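PDB 5F0Z: fructokinase from Vibrio cholerae serotype O1, which catalyses the ATP-dependent phosphorylation of D-fructose, probably at its 6-hydroxyl, as a sugar kinase of the PfkB (ribokinase-like) family. Local coordinates for residues T24-V29 / G45-V50; V28-P33 / S99-D104; D172-E177 / A264-V269; D260-G265 / K306-A311. All blocks are in the same frame, centred on the assembly; numbering follows the deposited sequence.

Overall arrangement
From the N terminus, the chain leaves the large central sheet at strand 21-24 and enters the four-stranded lid. Contact 1 closes the first, short loop, the 28-33/38-44 strand pair, by bringing 24-29 against the start of helix 46-56. Contact 2 sets out from the same stretch, sharing Val28 and Val29, and closes a much longer loop at 99-104. Later, contact 3 joins the loop after strand 168-172 to helix 264-278, and contact 4 begins on the stretch where contact 3 ends, sharing Ala264 and Gly265, and reaches 306-311. All four touch fructose; contacts 3 and 4 also meet ADP. Pro33 O and Lys306 NZ link contact 2 to contact 4.

Contact 1 (T24-V29 / G45-V50); sequences TGDAVV and GAPANV. With FRU (beta-D-fructofuranose), chain B.
The backbone at Asp26 and Ala27 runs directly against the start of helix 46-56, with Ala27 CA and Gly45 CA 4.3 Å apart. This is where the chain of the PfkB, ribokinase-like fold passes from strand 21-24 of the large sheet to strand 28-33 of the lid. Gly45 is the N-cap of the helix, and its lack of a side chain lets the two backbones lie this close. Gly45 CA makes a CH...O contact of 3.1 Å to Asp26 O, a buried carbonyl that has no conventional hydrogen-bond partner in the model. Beside it, CB of Val28 rests on Gly45 N.

Pro47 fills the next part of the interface. Its CB sits 3.3 Å from Thr24 O, its CG lies over the backbone of Gly25 and Asp26, and its CD comes equally near to Asp26 OD2, the aspartate side chain crossing the ring at about a right angle. On the far side of the loop backbone from the sugar, Ala27 CB and Ala48 CB touch, with Met76 of helix 71-82 packing on Ala27.

Fructose is gripped from both segments. The Asp26 CG lies between its own backbone N and carbonyl carbon (chi1 61°), a setting that lifts OD1 to accept from fructose O1 at 2.7 Å. The same O1 receives the N-H of Ala46, while Asn49 ND2, also bonded to Asp266, reaches O4. Gly45 N gives O4 a second, nearly straight bond, 3.0 Å long with 171° at the hydrogen.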
# COMPACT_ATOMS: atom_id res chain seq x y z
N THR A 24 6.82 10.72 -17.88
CA THR A 24 5.53 10.85 -17.23
C THR A 24 4.98 9.50 -16.84
O THR A 24 5.29 8.49 -17.48
CB THR A 24 4.54 11.58 -18.12
OG1 THR A 24 3.32 11.77 -17.42
CG2 THR A 24 4.30 10.82 -19.43
N GLY A 25 4.17 9.48 -15.79
CA GLY A 25 3.53 8.26 -15.34
C GLY A 25 3.65 8.06 -13.86
O GLY A 25 3.43 8.99 -13.07
N ASP A 26 3.99 6.83 -13.46
CA ASP A 26 3.91 6.43 -12.05
C ASP A 26 5.26 6.39 -11.36
O ASP A 26 6.15 5.63 -11.75
CB ASP A 26 3.22 5.08 -11.90
CG ASP A 26 3.96 3.94 -12.62
OD1 ASP A 26 4.08 2.85 -12.02
OD2 ASP A 26 4.37 4.09 -13.80
N ALA A 27 5.39 7.24 -10.34
CA ALA A 27 6.42 7.11 -9.32
C ALA A 27 5.82 6.27 -8.20
O ALA A 27 4.69 6.48 -7.77
CB ALA A 27 6.84 8.48 -8.81
N VAL A 28 6.59 5.31 -7.72
CA VAL A 28 6.08 4.24 -6.89
C VAL A 28 7.10 3.95 -5.79
O VAL A 28 8.30 4.06 -6.01
CB VAL A 28 6.01 2.98 -7.77
CG1 VAL A 28 5.83 1.73 -6.99
CG2 VAL A 28 4.98 3.17 -8.90
N VAL A 29 6.61 3.56 -4.62
CA VAL A 29 7.46 2.89 -3.64
C VAL A 29 7.39 1.38 -3.83
O VAL A 29 6.32 0.77 -3.74
CB VAL A 29 7.10 3.29 -2.19
CG1 VAL A 29 7.85 2.43 -1.20
CG2 VAL A 29 7.42 4.74 -1.96
N GLY A 45 9.04 2.95 -9.87
CA GLY A 45 8.11 3.45 -10.86
C GLY A 45 8.88 3.65 -12.15
O GLY A 45 9.79 4.46 -12.18
N ALA A 46 8.53 2.91 -13.19
CA ALA A 46 9.34 2.84 -14.41
C ALA A 46 9.74 4.21 -14.97
O ALA A 46 10.93 4.47 -15.19
CB ALA A 46 8.62 2.01 -15.48
N PRO A 47 8.77 5.12 -15.15
CA PRO A 47 9.24 6.39 -15.69
C PRO A 47 10.09 7.19 -14.71
O PRO A 47 10.96 7.94 -15.14
CB PRO A 47 7.95 7.14 -16.03
CG PRO A 47 6.89 6.48 -15.30
CD PRO A 47 7.30 5.06 -15.07
N ALA A 48 9.86 7.03 -13.42
CA ALA A 48 10.73 7.65 -12.43
C ALA A 48 12.12 7.04 -12.54
O ALA A 48 13.14 7.75 -12.49
CB ALA A 48 10.14 7.49 -11.00
N ASN A 49 12.17 5.72 -12.70
CA ASN A 49 13.44 5.03 -12.85
C ASN A 49 14.20 5.56 -14.06
O ASN A 49 15.39 5.85 -13.99
CB ASN A 49 13.24 3.52 -13.01
CG ASN A 49 12.59 2.89 -11.78
OD1 ASN A 49 12.67 3.42 -10.67
ND2 ASN A 49 11.94 1.74 -11.97
N VAL A 50 13.51 5.67 -15.20
CA VAL A 50 14.15 6.15 -16.41
C VAL A 50 14.68 7.57 -16.19
O VAL A 50 15.81 7.90 -16.61
CB VAL A 50 13.20 6.11 -17.62
CG1 VAL A 50 13.85 6.74 -18.83
CG2 VAL A 50 12.77 4.67 -17.94
C1 FRU B . 5.72 -0.11 -12.19
C2 FRU B . 6.89 -0.96 -11.78
C3 FRU B . 7.53 -0.54 -10.51
C4 FRU B . 8.97 -0.84 -10.76
C5 FRU B . 9.08 -0.69 -12.25
C6 FRU B . 10.13 -1.55 -12.90
O1 FRU B . 6.08 1.18 -12.51
O2 FRU B . 6.43 -2.26 -11.67
O3 FRU B . 7.01 -1.26 -9.42
O4 FRU B . 9.83 0.06 -10.15
O5 FRU B . 7.83 -1.00 -12.80
O6 FRU B . 10.18 -1.32 -14.28

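Contact 2 (V28-P33 / S99-D104). With FRU (beta-D-fructofuranose), chain B.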
# COMPACT_ATOMS: atom_id res chain seq x y z
N VAL A 28 6.59 5.31 -7.72
CA VAL A 28 6.08 4.24 -6.89
C VAL A 28 7.10 3.95 -5.79
O VAL A 28 8.30 4.06 -6.01
CB VAL A 28 6.01 2.98 -7.77
CG1 VAL A 28 5.83 1.73 -6.99
CG2 VAL A 28 4.98 3.17 -8.90
N VAL A 29 6.61 3.56 -4.62
CA VAL A 29 7.46 2.89 -3.64
C VAL A 29 7.39 1.38 -3.83
O VAL A 29 6.32 0.77 -3.74
CB VAL A 29 7.10 3.29 -2.19
CG1 VAL A 29 7.85 2.43 -1.20
CG2 VAL A 29 7.42 4.74 -1.96
N ASP A 30 8.56 0.79 -4.08
CA ASP A 30 8.67 -0.64 -4.25
C ASP A 30 9.13 -1.18 -2.91
O ASP A 30 10.19 -0.76 -2.39
CB ASP A 30 9.73 -1.01 -5.30
CG ASP A 30 9.27 -0.81 -6.76
OD1 ASP A 30 8.08 -0.89 -7.06
OD2 ASP A 30 10.16 -0.62 -7.60
N LEU A 31 8.37 -2.12 -2.36
CA LEU A 31 8.73 -2.76 -1.11
C LEU A 31 9.39 -4.07 -1.46
O LEU A 31 8.75 -4.96 -1.96
CB LEU A 31 7.48 -2.99 -0.25
CG LEU A 31 6.69 -1.73 0.14
CD1 LEU A 31 5.35 -2.10 0.69
CD2 LEU A 31 7.46 -0.89 1.16
N ILE A 32 10.69 -4.16 -1.18
CA ILE A 32 11.49 -5.28 -1.63
C ILE A 32 12.01 -6.07 -0.43
O ILE A 32 12.66 -5.52 0.46
CB ILE A 32 12.67 -4.76 -2.52
CG1 ILE A 32 12.10 -4.01 -3.72
CG2 ILE A 32 13.55 -5.91 -2.93
CD1 ILE A 32 13.16 -3.49 -4.71
N PRO A 33 11.70 -7.36 -0.37
CA PRO A 33 12.14 -8.15 0.77
C PRO A 33 13.64 -8.04 1.02
O PRO A 33 14.41 -8.05 0.06
CB PRO A 33 11.78 -9.57 0.36
CG PRO A 33 10.58 -9.39 -0.51
CD PRO A 33 10.85 -8.15 -1.29
N SER A 99 1.29 5.10 -5.52
CA SER A 99 1.39 3.69 -5.84
C SER A 99 2.41 3.02 -4.92
O SER A 99 3.49 3.54 -4.68
CB SER A 99 1.84 3.52 -7.27
OG SER A 99 1.89 2.17 -7.59
N THR A 100 2.02 1.84 -4.45
CA THR A 100 2.81 1.05 -3.51
C THR A 100 2.78 -0.35 -4.05
O THR A 100 1.70 -0.93 -4.25
CB THR A 100 2.18 1.08 -2.10
OG1 THR A 100 2.01 2.43 -1.67
CG2 THR A 100 3.03 0.30 -1.08
N VAL A 101 3.97 -0.89 -4.30
CA VAL A 101 4.13 -2.18 -4.98
C VAL A 101 4.97 -3.12 -4.14
O VAL A 101 5.98 -2.72 -3.61
CB VAL A 101 4.83 -1.99 -6.35
CG1 VAL A 101 5.20 -3.30 -6.98
CG2 VAL A 101 3.97 -1.17 -7.29
N VAL A 102 4.51 -4.36 -4.00
CA VAL A 102 5.25 -5.38 -3.25
C VAL A 102 5.94 -6.29 -4.25
O VAL A 102 5.33 -6.77 -5.20
CB VAL A 102 4.31 -6.20 -2.34
CG1 VAL A 102 5.07 -7.29 -1.56
CG2 VAL A 102 3.59 -5.29 -1.36
N VAL A 103 7.24 -6.50 -4.05
CA VAL A 103 8.06 -7.26 -4.98
C VAL A 103 8.32 -8.65 -4.43
O VAL A 103 8.61 -8.83 -3.22
CB VAL A 103 9.41 -6.55 -5.26
CG1 VAL A 103 10.27 -7.37 -6.22
CG2 VAL A 103 9.19 -5.16 -5.79
N ASP A 104 8.19 -9.65 -5.29
CA ASP A 104 8.51 -11.03 -4.92
C ASP A 104 9.76 -11.38 -5.70
O ASP A 104 9.73 -11.44 -6.92
CB ASP A 104 7.36 -11.96 -5.29
CG ASP A 104 7.66 -13.42 -5.03
OD1 ASP A 104 6.71 -14.24 -5.07
OD2 ASP A 104 8.83 -13.77 -4.77
C1 FRU B . 5.72 -0.11 -12.19
C2 FRU B . 6.89 -0.96 -11.78
C3 FRU B . 7.53 -0.54 -10.51
C4 FRU B . 8.97 -0.84 -10.76
C5 FRU B . 9.08 -0.69 -12.25
C6 FRU B . 10.13 -1.55 -12.90
O1 FRU B . 6.08 1.18 -12.51
O2 FRU B . 6.43 -2.26 -11.67
O3 FRU B . 7.01 -1.26 -9.42
O4 FRU B . 9.83 0.06 -10.15
O5 FRU B . 7.83 -1.00 -12.80
O6 FRU B . 10.18 -1.32 -14.28
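Val28 holds its CG1 trans to the backbone N (chi1 166°), while in Val101 (chi1 171°) CG2 is the methyl trans to the carbonyl carbon, and these two methyls meet at a tight 3.5 Å. Asp30 has its CG trans to the carbonyl carbon (chi1 -77°), and it lies alongside Val101, pointing the same way. These residues belong to neighbouring parallel strands, 28-33 and 99-103, in the four-stranded lid sheet of the PfkB fold; strand 38-44 flanks the first and strand 113-115 the second.

Four backbone bonds hold the pair in register. Val29 N donates to Ser99 O, Val101 N to Val29 O, Leu31 N to Val101 O at 2.8 Å, and Val103 N to Leu31 O.

The two faces do different work. Val29, Leu31, Thr100 and Val102 make a largely apolar face on which Leu31 CD1 meets Thr100 CG2 at 3.8 Å and, more loosely, Val102 CG2. Leu31 also packs on Leu31 of the second subunit, placing this face at the dimer interface.

On the face of Val28 and Asp30 lies the sugar. Farther along this side, Ile32 and Val103 run side by side, CG1 to CG2, with Thr262 near Val103. Val101 walls the sugar with its methyls, while the Asp30 carboxylate straddles two hydroxyls: fructose O4 donates to OD2 at 2.7 Å, and fructose O3 to OD1 at 2.6 Å.

Contact 3 (D172-E177 / A264-V269); sequences DPNLRE and AGDAFV. With CA (calcium ion), chain D; ADP (adenosine-5'-diphosphate), chain C; FRU (beta-D-fructofuranose), chain B.
Asn174 points its amide ND2 at the OD1 edge of the Asp266 carboxylate, the two planes 71° apart. ND2 donates to the syn lone pair of Asp266 OD1 over 2.9 Å, in a somewhat bent bond, with the acceptor almost in the amide plane. The other end of the amide binds the metal: Asn174 OD1 lies 2.3 Å from the calcium ion, whose remaining ligands here are five waters. Two waters, one of them a calcium ligand, bridge Asp172 OD2 and Asp266 OD1, and Val269 CG2 packs against the same Asp172 oxygen.

Arg176 lies beside Asn174, on the same flank of the metal. A bend at chi2 (-73°) turns its chain toward the sugar, where NE donates to fructose O2 at 3.0 Å and NH2 to O5. NH2 also meets Asn174 OD1, from above the carbonyl plane, and NH1 bonds to Leu175 O, so the guanidinium is pinned at several points. Asp266 OD2, also bonded to Asn49, accepts a very short 2.5 Å hydrogen bond from fructose O6. A calcium-bound water spans fructose O6 and ADP O3B. Sugar, metal and nucleotide thus meet at the start of helix 264-278, in the active site of a PfkB-family sugar kinase.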
# COMPACT_ATOMS: atom_id res chain seq x y z
N ASP A 172 7.69 2.27 -23.86
CA ASP A 172 8.08 0.96 -23.36
C ASP A 172 6.82 0.40 -22.71
O ASP A 172 6.44 0.80 -21.61
CB ASP A 172 9.23 1.10 -22.36
CG ASP A 172 9.57 -0.20 -21.61
OD1 ASP A 172 8.88 -1.24 -21.81
OD2 ASP A 172 10.52 -0.18 -20.80
N PRO A 173 6.13 -0.52 -23.39
CA PRO A 173 4.90 -1.05 -22.79
C PRO A 173 5.00 -1.38 -21.31
O PRO A 173 4.15 -0.96 -20.53
CB PRO A 173 4.64 -2.29 -23.62
CG PRO A 173 5.05 -1.86 -24.99
CD PRO A 173 6.25 -0.94 -24.80
N ASN A 174 6.06 -2.09 -20.91
CA ASN A 174 6.26 -2.33 -19.50
C ASN A 174 4.95 -2.81 -18.86
O ASN A 174 4.40 -2.20 -17.93
CB ASN A 174 6.76 -1.06 -18.82
CG ASN A 174 8.03 -1.28 -18.04
OD1 ASN A 174 8.37 -2.40 -17.70
ND2 ASN A 174 8.75 -0.19 -17.76
N LEU A 175 4.45 -3.93 -19.37
CA LEU A 175 3.09 -4.34 -19.05
C LEU A 175 2.90 -4.76 -17.60
O LEU A 175 3.66 -5.55 -17.06
CB LEU A 175 2.65 -5.49 -19.95
CG LEU A 175 2.71 -5.20 -21.46
CD1 LEU A 175 2.31 -6.46 -22.28
CD2 LEU A 175 1.81 -4.05 -21.81
N ARG A 176 1.85 -4.23 -16.98
CA ARG A 176 1.42 -4.63 -15.63
C ARG A 176 -0.09 -4.73 -15.68
O ARG A 176 -0.82 -3.81 -15.32
CB ARG A 176 1.86 -3.59 -14.59
CG ARG A 176 3.34 -3.22 -14.66
CD ARG A 176 4.29 -4.34 -14.13
NE ARG A 176 5.65 -3.81 -14.09
CZ ARG A 176 6.54 -3.85 -15.08
NH1 ARG A 176 6.28 -4.49 -16.20
NH2 ARG A 176 7.72 -3.27 -14.92
N GLU A 177 -0.57 -5.88 -16.12
CA GLU A 177 -1.99 -6.03 -16.43
C GLU A 177 -2.91 -5.70 -15.26
O GLU A 177 -4.01 -5.16 -15.46
CB GLU A 177 -2.27 -7.44 -16.90
CG GLU A 177 -3.70 -7.62 -17.43
CD GLU A 177 -4.00 -9.05 -17.87
OE1 GLU A 177 -4.31 -9.87 -16.99
OE2 GLU A 177 -3.92 -9.34 -19.08
N ALA A 264 15.65 -3.26 -14.31
CA ALA A 264 16.78 -3.35 -15.25
C ALA A 264 16.39 -2.85 -16.66
O ALA A 264 17.19 -2.22 -17.35
CB ALA A 264 17.33 -4.77 -15.30
N GLY A 265 15.16 -3.12 -17.08
CA GLY A 265 14.70 -2.69 -18.40
C GLY A 265 14.55 -1.18 -18.48
O GLY A 265 14.69 -0.58 -19.57
N ASP A 266 14.28 -0.54 -17.34
CA ASP A 266 14.21 0.93 -17.28
C ASP A 266 15.60 1.57 -17.30
O ASP A 266 15.78 2.64 -17.89
CB ASP A 266 13.48 1.41 -16.01
CG ASP A 266 12.10 0.83 -15.87
OD1 ASP A 266 11.43 0.60 -16.91
OD2 ASP A 266 11.66 0.62 -14.70
N ALA A 267 16.57 0.92 -16.66
CA ALA A 267 17.95 1.37 -16.75
C ALA A 267 18.39 1.33 -18.22
O ALA A 267 19.04 2.25 -18.72
CB ALA A 267 18.84 0.50 -15.92
N PHE A 268 18.02 0.25 -18.90
CA PHE A 268 18.29 0.08 -20.31
C PHE A 268 17.74 1.27 -21.09
O PHE A 268 18.46 1.93 -21.85
CB PHE A 268 17.70 -1.25 -20.80
CG PHE A 268 17.91 -1.53 -22.26
CD1 PHE A 268 18.91 -2.38 -22.67
CD2 PHE A 268 17.08 -0.96 -23.21
CE1 PHE A 268 19.10 -2.65 -24.03
CE2 PHE A 268 17.26 -1.22 -24.56
CZ PHE A 268 18.26 -2.05 -24.97
N VAL A 269 16.47 1.56 -20.89
CA VAL A 269 15.84 2.67 -21.59
C VAL A 269 16.52 3.98 -21.26
O VAL A 269 16.68 4.85 -22.13
CB VAL A 269 14.33 2.76 -21.26
CG1 VAL A 269 13.76 4.05 -21.80
CG2 VAL A 269 13.64 1.58 -21.80
CA CA D . 10.19 -3.64 -18.27
PB ADP C . 13.54 -5.58 -16.12
O1B ADP C . 13.32 -4.96 -14.75
O2B ADP C . 12.65 -6.81 -16.21
O3B ADP C . 13.10 -4.58 -17.17
PA ADP C . 15.40 -7.34 -17.24
O1A ADP C . 15.70 -8.46 -16.29
O2A ADP C . 14.27 -7.81 -18.15
O3A ADP C . 15.01 -6.07 -16.39
O5' ADP C . 16.66 -6.95 -18.15
C5' ADP C . 16.64 -6.54 -19.49
C4' ADP C . 17.85 -5.76 -19.99
O4' ADP C . 18.77 -5.46 -18.97
C3' ADP C . 18.59 -6.47 -21.08
O3' ADP C . 18.37 -5.95 -22.33
C2' ADP C . 20.02 -6.31 -20.76
O2' ADP C . 20.62 -5.27 -21.43
C1' ADP C . 19.99 -6.06 -19.30
N9 ADP C . 20.19 -7.33 -18.65
C8 ADP C . 19.24 -8.09 -18.08
N7 ADP C . 19.75 -9.20 -17.58
C5 ADP C . 21.06 -9.22 -17.82
C6 ADP C . 22.08 -10.11 -17.53
N6 ADP C . 21.79 -11.32 -16.83
N1 ADP C . 23.32 -9.84 -17.91
C2 ADP C . 23.61 -8.70 -18.58
N3 ADP C . 22.64 -7.81 -18.87
C4 ADP C . 21.36 -8.03 -18.51
C1 FRU B . 5.72 -0.11 -12.19
C2 FRU B . 6.89 -0.96 -11.78
C3 FRU B . 7.53 -0.54 -10.51
C4 FRU B . 8.97 -0.84 -10.76
C5 FRU B . 9.08 -0.69 -12.25
C6 FRU B . 10.13 -1.55 -12.90
O1 FRU B . 6.08 1.18 -12.51
O2 FRU B . 6.43 -2.26 -11.67
O3 FRU B . 7.01 -1.26 -9.42
O4 FRU B . 9.83 0.06 -10.15
O5 FRU B . 7.83 -1.00 -12.80
O6 FRU B . 10.18 -1.32 -14.28
O HOH W 1 10.71 2.19 -19.36
O HOH W 2 11.39 -1.65 -18.81
O HOH W 3 9.77 -3.54 -20.70
O HOH W 4 8.49 -5.34 -18.22
O HOH W 5 10.96 -3.47 -16.02
O HOH W 6 11.98 -5.28 -18.46

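Contact 4 (D260-G265 / K306-A311); sequences DTTGAG and KGAMTA. With NA (sodium ion), chain E; ADP (adenosine-5'-diphosphate), chain C; FRU (beta-D-fructofuranose), chain B.
Asp260 OD2 takes the N-H of Gly307 at 2.9 Å, nearly along its C-O axis, in the compact half of this contact. The other oxygen, OD1, accepts twice from Thr262: the backbone N closes an Asx turn at 3.0 Å from above the carboxylate plane, and OG1 adds a 2.7 Å bond at the syn lone pair. Three bonds therefore fix the carboxylate's rotation. CG trans to the backbone N (chi1 172°) carries OD2 over to Gly307 N and Lys306 CA, which it approaches to 3.3 Å. Ala308 CA makes a CH...O contact to Thr262 O, and its CB sits 3.9 Å from Gly263 CA, the N-cap of helix 264-278.

Away from this packing, water and metal take over. One water joins Gly263 O to Ala308 O; another, itself a sodium ligand, links Ala308 O to Ala311 N. A sodium ion binds Gly307 O at 2.2 Å, two waters, and the carbonyls of Ala302 and Gln305. Lys306, partly exposed, extends away to Pro33 O and a salt bridge with Asp34.

The other sodium-bound water lies within hydrogen-bonding distance of Asp260 O and Thr262 O, probably coupling the ion to ADP-binding Gly263-Gly265, consistent with the monovalent-cation site of ribokinase relatives.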
# COMPACT_ATOMS: atom_id res chain seq x y z
N ASP A 260 19.33 -8.30 -8.45
CA ASP A 260 17.93 -7.91 -8.47
C ASP A 260 17.60 -7.37 -9.84
O ASP A 260 18.17 -6.39 -10.28
CB ASP A 260 17.65 -6.87 -7.38
CG ASP A 260 16.25 -6.28 -7.48
OD1 ASP A 260 15.34 -6.96 -7.99
OD2 ASP A 260 16.08 -5.12 -7.05
N THR A 261 16.65 -8.01 -10.53
CA THR A 261 16.30 -7.59 -11.88
C THR A 261 15.35 -6.41 -11.91
O THR A 261 15.10 -5.86 -12.97
CB THR A 261 15.67 -8.75 -12.69
OG1 THR A 261 14.56 -9.32 -11.98
CG2 THR A 261 16.70 -9.83 -12.96
N THR A 262 14.83 -5.99 -10.75
CA THR A 262 13.80 -4.95 -10.71
C THR A 262 14.28 -3.69 -11.42
O THR A 262 15.29 -3.11 -11.04
CB THR A 262 13.44 -4.57 -9.25
OG1 THR A 262 12.99 -5.74 -8.55
CG2 THR A 262 12.36 -3.49 -9.20
N GLY A 263 13.55 -3.26 -12.43
CA GLY A 263 13.90 -2.03 -13.12
C GLY A 263 15.08 -2.08 -14.08
O GLY A 263 15.49 -1.06 -14.60
N ALA A 264 15.65 -3.26 -14.31
CA ALA A 264 16.78 -3.35 -15.25
C ALA A 264 16.39 -2.85 -16.66
O ALA A 264 17.19 -2.22 -17.35
CB ALA A 264 17.33 -4.77 -15.30
N GLY A 265 15.16 -3.12 -17.08
CA GLY A 265 14.70 -2.69 -18.40
C GLY A 265 14.55 -1.18 -18.48
O GLY A 265 14.69 -0.58 -19.57
N LYS A 306 19.72 -4.26 -4.92
CA LYS A 306 18.27 -4.24 -4.79
C LYS A 306 17.75 -2.82 -4.92
O LYS A 306 18.36 -1.88 -4.41
CB LYS A 306 17.85 -4.78 -3.44
CG LYS A 306 18.06 -6.24 -3.27
CD LYS A 306 17.56 -6.71 -1.90
CE LYS A 306 17.76 -8.19 -1.73
NZ LYS A 306 17.13 -8.73 -0.52
N GLY A 307 16.60 -2.70 -5.56
CA GLY A 307 15.99 -1.41 -5.84
C GLY A 307 16.23 -1.01 -7.29
O GLY A 307 17.34 -1.09 -7.77
N ALA A 308 15.19 -0.57 -7.98
CA ALA A 308 15.35 -0.18 -9.37
C ALA A 308 16.39 0.92 -9.60
O ALA A 308 17.09 0.92 -10.61
CB ALA A 308 14.02 0.25 -9.95
N MET A 309 16.48 1.85 -8.66
CA MET A 309 17.33 3.03 -8.85
C MET A 309 18.72 2.91 -8.25
O MET A 309 19.62 3.65 -8.61
CB MET A 309 16.65 4.25 -8.23
CG MET A 309 15.33 4.64 -8.88
SD MET A 309 14.72 6.14 -8.09
CE MET A 309 13.19 6.39 -8.96
N THR A 310 18.88 1.99 -7.31
CA THR A 310 20.05 1.97 -6.47
C THR A 310 21.38 1.95 -7.25
O THR A 310 22.30 2.72 -6.93
CB THR A 310 19.96 0.78 -5.54
OG1 THR A 310 18.65 0.75 -4.94
CG2 THR A 310 21.06 0.82 -4.49
N ALA A 311 21.48 1.10 -8.26
CA ALA A 311 22.73 0.93 -8.98
C ALA A 311 22.70 1.50 -10.37
O ALA A 311 23.54 1.12 -11.21
CB ALA A 311 23.11 -0.56 -9.04
NA NA E . 18.78 -2.38 -8.89
PB ADP C . 13.54 -5.58 -16.12
O1B ADP C . 13.32 -4.96 -14.75
O2B ADP C . 12.65 -6.81 -16.21
O3B ADP C . 13.10 -4.58 -17.17
PA ADP C . 15.40 -7.34 -17.24
O1A ADP C . 15.70 -8.46 -16.29
O2A ADP C . 14.27 -7.81 -18.15
O3A ADP C . 15.01 -6.07 -16.39
O5' ADP C . 16.66 -6.95 -18.15
C5' ADP C . 16.64 -6.54 -19.49
C4' ADP C . 17.85 -5.76 -19.99
O4' ADP C . 18.77 -5.46 -18.97
C3' ADP C . 18.59 -6.47 -21.08
O3' ADP C . 18.37 -5.95 -22.33
C2' ADP C . 20.02 -6.31 -20.76
O2' ADP C . 20.62 -5.27 -21.43
C1' ADP C . 19.99 -6.06 -19.30
N9 ADP C . 20.19 -7.33 -18.65
C8 ADP C . 19.24 -8.09 -18.08
N7 ADP C . 19.75 -9.20 -17.58
C5 ADP C . 21.06 -9.22 -17.82
C6 ADP C . 22.08 -10.11 -17.53
N6 ADP C . 21.79 -11.32 -16.83
N1 ADP C . 23.32 -9.84 -17.91
C2 ADP C . 23.61 -8.70 -18.58
N3 ADP C . 22.64 -7.81 -18.87
C4 ADP C . 21.36 -8.03 -18.51
C1 FRU B . 5.72 -0.11 -12.19
C2 FRU B . 6.89 -0.96 -11.78
C3 FRU B . 7.53 -0.54 -10.51
C4 FRU B . 8.97 -0.84 -10.76
C5 FRU B . 9.08 -0.69 -12.25
C6 FRU B . 10.13 -1.55 -12.90
O1 FRU B . 6.08 1.18 -12.51
O2 FRU B . 6.43 -2.26 -11.67
O3 FRU B . 7.01 -1.26 -9.42
O4 FRU B . 9.83 0.06 -10.15
O5 FRU B . 7.83 -1.00 -12.80
O6 FRU B . 10.18 -1.32 -14.28
O HOH W 7 17.32 -3.87 -9.64
O HOH W 8 15.73 1.24 -13.06
O HOH W 9 19.57 -0.34 -9.82